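Local coordinates for thioesterase domain-containing protein (Pseudomonas aeruginosa, PDB 3F1T) that probably hydrolyses acyl-CoA thioesters as a hotdog-fold thioesterase, its physiological substrate being unestablished, at residues Leu39-Ala44 with His97-Gly102. Sequence-based numbering, arbitrary orientation.
Sequences LPYSQA and HKDVYG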
loop_
_atom_site.group_PDB
_atom_site.type_symbol
_atom_site.label_atom_id
_atom_site.label_comp_id
_atom_site.label_asym_id
_atom_site.label_seq_id
_atom_site.Cartn_x
_atom_site.Cartn_y
_atom_site.Cartn_z
ATOM N N LEU B 39 -20.261 -10.827 4.217
ATOM C CA LEU B 39 -20.815 -10.729 2.875
ATOM C C LEU B 39 -21.365 -12.092 2.428
ATOM O O LEU B 39 -20.602 -13.012 2.164
ATOM C CB LEU B 39 -19.716 -10.259 1.926
ATOM C CG LEU B 39 -19.897 -10.397 0.411
ATOM C CD1 LEU B 39 -20.884 -9.338 -0.092
ATOM C CD2 LEU B 39 -18.541 -10.228 -0.271
ATOM N N PRO B 40 -22.698 -12.204 2.283
ATOM C CA PRO B 40 -23.300 -13.429 1.745
ATOM C C PRO B 40 -22.931 -13.644 0.273
ATOM O O PRO B 40 -23.077 -12.732 -0.540
ATOM C CB PRO B 40 -24.809 -13.174 1.892
ATOM C CG PRO B 40 -24.948 -11.709 1.882
ATOM C CD PRO B 40 -23.697 -11.141 2.504
ATOM N N TYR B 41 -22.420 -14.820 -0.065
ATOM C CA TYR B 41 -21.821 -15.017 -1.386
ATOM C C TYR B 41 -22.789 -14.834 -2.561
ATOM O O TYR B 41 -22.399 -14.332 -3.613
ATOM C CB TYR B 41 -21.068 -16.353 -1.477
ATOM C CG TYR B 41 -21.942 -17.575 -1.638
ATOM C CD1 TYR B 41 -22.400 -17.964 -2.898
ATOM C CD2 TYR B 41 -22.194 -18.417 -0.559
ATOM C CE1 TYR B 41 -23.120 -19.134 -3.068
ATOM C CE2 TYR B 41 -22.933 -19.572 -0.715
ATOM C CZ TYR B 41 -23.380 -19.936 -1.974
ATOM O OH TYR B 41 -24.103 -21.097 -2.143
ATOM N N SER B 42 -24.058 -15.185 -2.362
ATOM C CA SER B 42 -25.041 -15.115 -3.438
ATOM C C SER B 42 -25.186 -13.703 -3.991
ATOM O O SER B 42 -25.579 -13.515 -5.135
ATOM C CB SER B 42 -26.402 -15.618 -2.960
ATOM O OG SER B 42 -26.767 -14.991 -1.740
ATOM N N GLN B 43 -24.782 -12.714 -3.205
ATOM C CA GLN B 43 -25.045 -11.315 -3.543
ATOM C C GLN B 43 -23.902 -10.651 -4.322
ATOM O O GLN B 43 -24.033 -9.516 -4.782
ATOM C CB GLN B 43 -25.389 -10.528 -2.275
ATOM C CG GLN B 43 -26.699 -10.992 -1.628
ATOM C CD GLN B 43 -27.904 -10.754 -2.524
ATOM O OE1 GLN B 43 -28.388 -11.667 -3.201
ATOM N NE2 GLN B 43 -28.370 -9.509 -2.564
ATOM N N ALA B 44 -22.845 -11.419 -4.588
ATOM C CA ALA B 44 -21.613 -10.865 -5.144
ATOM C C ALA B 44 -21.012 -11.735 -6.247
ATOM O O ALA B 44 -19.819 -11.646 -6.512
ATOM C CB ALA B 44 -20.604 -10.647 -4.054
ATOM N N HIS B 97 -19.036 -20.565 -3.305
ATOM C CA HIS B 97 -20.197 -21.011 -2.528
ATOM C C HIS B 97 -19.984 -20.932 -1.022
ATOM O O HIS B 97 -20.555 -21.722 -0.269
ATOM C CB HIS B 97 -20.620 -22.437 -2.926
ATOM C CG HIS B 97 -20.956 -22.586 -4.377
ATOM N ND1 HIS B 97 -20.104 -23.190 -5.280
ATOM C CD2 HIS B 97 -22.038 -22.186 -5.089
ATOM C CE1 HIS B 97 -20.654 -23.169 -6.482
ATOM N NE2 HIS B 97 -21.835 -22.580 -6.389
ATOM N N LYS B 98 -19.198 -19.954 -0.579
ATOM C CA LYS B 98 -18.992 -19.739 0.848
ATOM C C LYS B 98 -19.034 -18.257 1.185
ATOM O O LYS B 98 -18.469 -17.437 0.468
ATOM C CB LYS B 98 -17.668 -20.359 1.309
ATOM C CG LYS B 98 -17.772 -21.845 1.692
ATOM C CD LYS B 98 -16.438 -22.404 2.160
ATOM C CE LYS B 98 -16.454 -23.915 2.117
ATOM N NZ LYS B 98 -15.114 -24.518 2.417
ATOM N N ASP B 99 -19.762 -17.910 2.241
ATOM C CA ASP B 99 -19.811 -16.521 2.702
ATOM C C ASP B 99 -18.412 -16.024 3.051
ATOM O O ASP B 99 -17.591 -16.781 3.575
ATOM C CB ASP B 99 -20.730 -16.379 3.911
ATOM C CG ASP B 99 -22.198 -16.418 3.538
ATOM O OD1 ASP B 99 -22.528 -16.381 2.325
ATOM O OD2 ASP B 99 -23.028 -16.425 4.468
ATOM N N VAL B 100 -18.175 -14.728 2.835
ATOM C CA VAL B 100 -16.914 -14.101 3.242
ATOM C C VAL B 100 -17.096 -13.211 4.466
ATOM O O VAL B 100 -17.945 -12.308 4.477
ATOM C CB VAL B 100 -16.265 -13.281 2.083
ATOM C CG1 VAL B 100 -14.870 -12.779 2.482
ATOM C CG2 VAL B 100 -16.182 -14.120 0.823
ATOM N N TYR B 101 -16.250 -13.430 5.470
ATOM C CA TYR B 101 -16.248 -12.613 6.665
ATOM C C TYR B 101 -15.119 -11.596 6.640
ATOM O O TYR B 101 -14.036 -11.857 6.117
ATOM C CB TYR B 101 -16.131 -13.501 7.892
ATOM C CG TYR B 101 -17.339 -14.374 8.086
ATOM C CD1 TYR B 101 -18.412 -13.939 8.846
ATOM C CD2 TYR B 101 -17.468 -15.570 7.404
ATOM C CE1 TYR B 101 -19.518 -14.738 9.030
ATOM C CE2 TYR B 101 -18.588 -16.375 7.570
ATOM C CZ TYR B 101 -19.625 -15.927 8.352
ATOM O OH TYR B 101 -20.735 -16.721 8.533
ATOM N N GLY B 102 -15.394 -10.407 7.150
ATOM C CA GLY B 102 -14.350 -9.419 7.324
ATOM C C GLY B 102 -14.226 -9.119 8.794
ATOM O O GLY B 102 -15.230 -9.057 9.485
#
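Tyr41 lays one ring face on the backbone of His97 and Lys98, with His97 CA 3.4 Å from the ring centroid in a CH-pi contact 12° off the ring normal. Along the same ring, Tyr41 CD2 lies 3.4 Å from Lys98 N. A chi1 of 77°, with CG between the backbone N and the carbonyl carbon, lays the ring over residues 97-98. Its hydroxyl ends at the edge of the His97 imidazole, near that ring's plane, with Tyr41 OH 3.8 Å from His97 CD2; His97 NE2 is hydrogen-bonded to Glu50 O. Beside the tyrosine, Asp99 OD1 accepts the Tyr41 backbone N-H at 2.9 Å, on the anti side of the carboxylate and 32° out of its plane. The other oxygen, OD2, has a weak, long ion pair with Arg38. Next comes the last pair between strands 34-39 and 100-109: Leu39 and Val100 form an antiparallel hydrogen-bonded pair, Leu39 N to Val100 O at 2.8 Å and Val100 N to Leu39 O at 3.0 Å. Both side chains turn to the sheet face covered by helix 56-70, Leu39 meeting Ala58 and Val100 meeting Leu62, as expected where a hotdog sheet wraps its central helix. Where strand pairing ends, the Asp99 carboxylate thus takes over as acceptor for a main-chain N-H at the start of the 3-10 turn 41-43, tying strand end to turn.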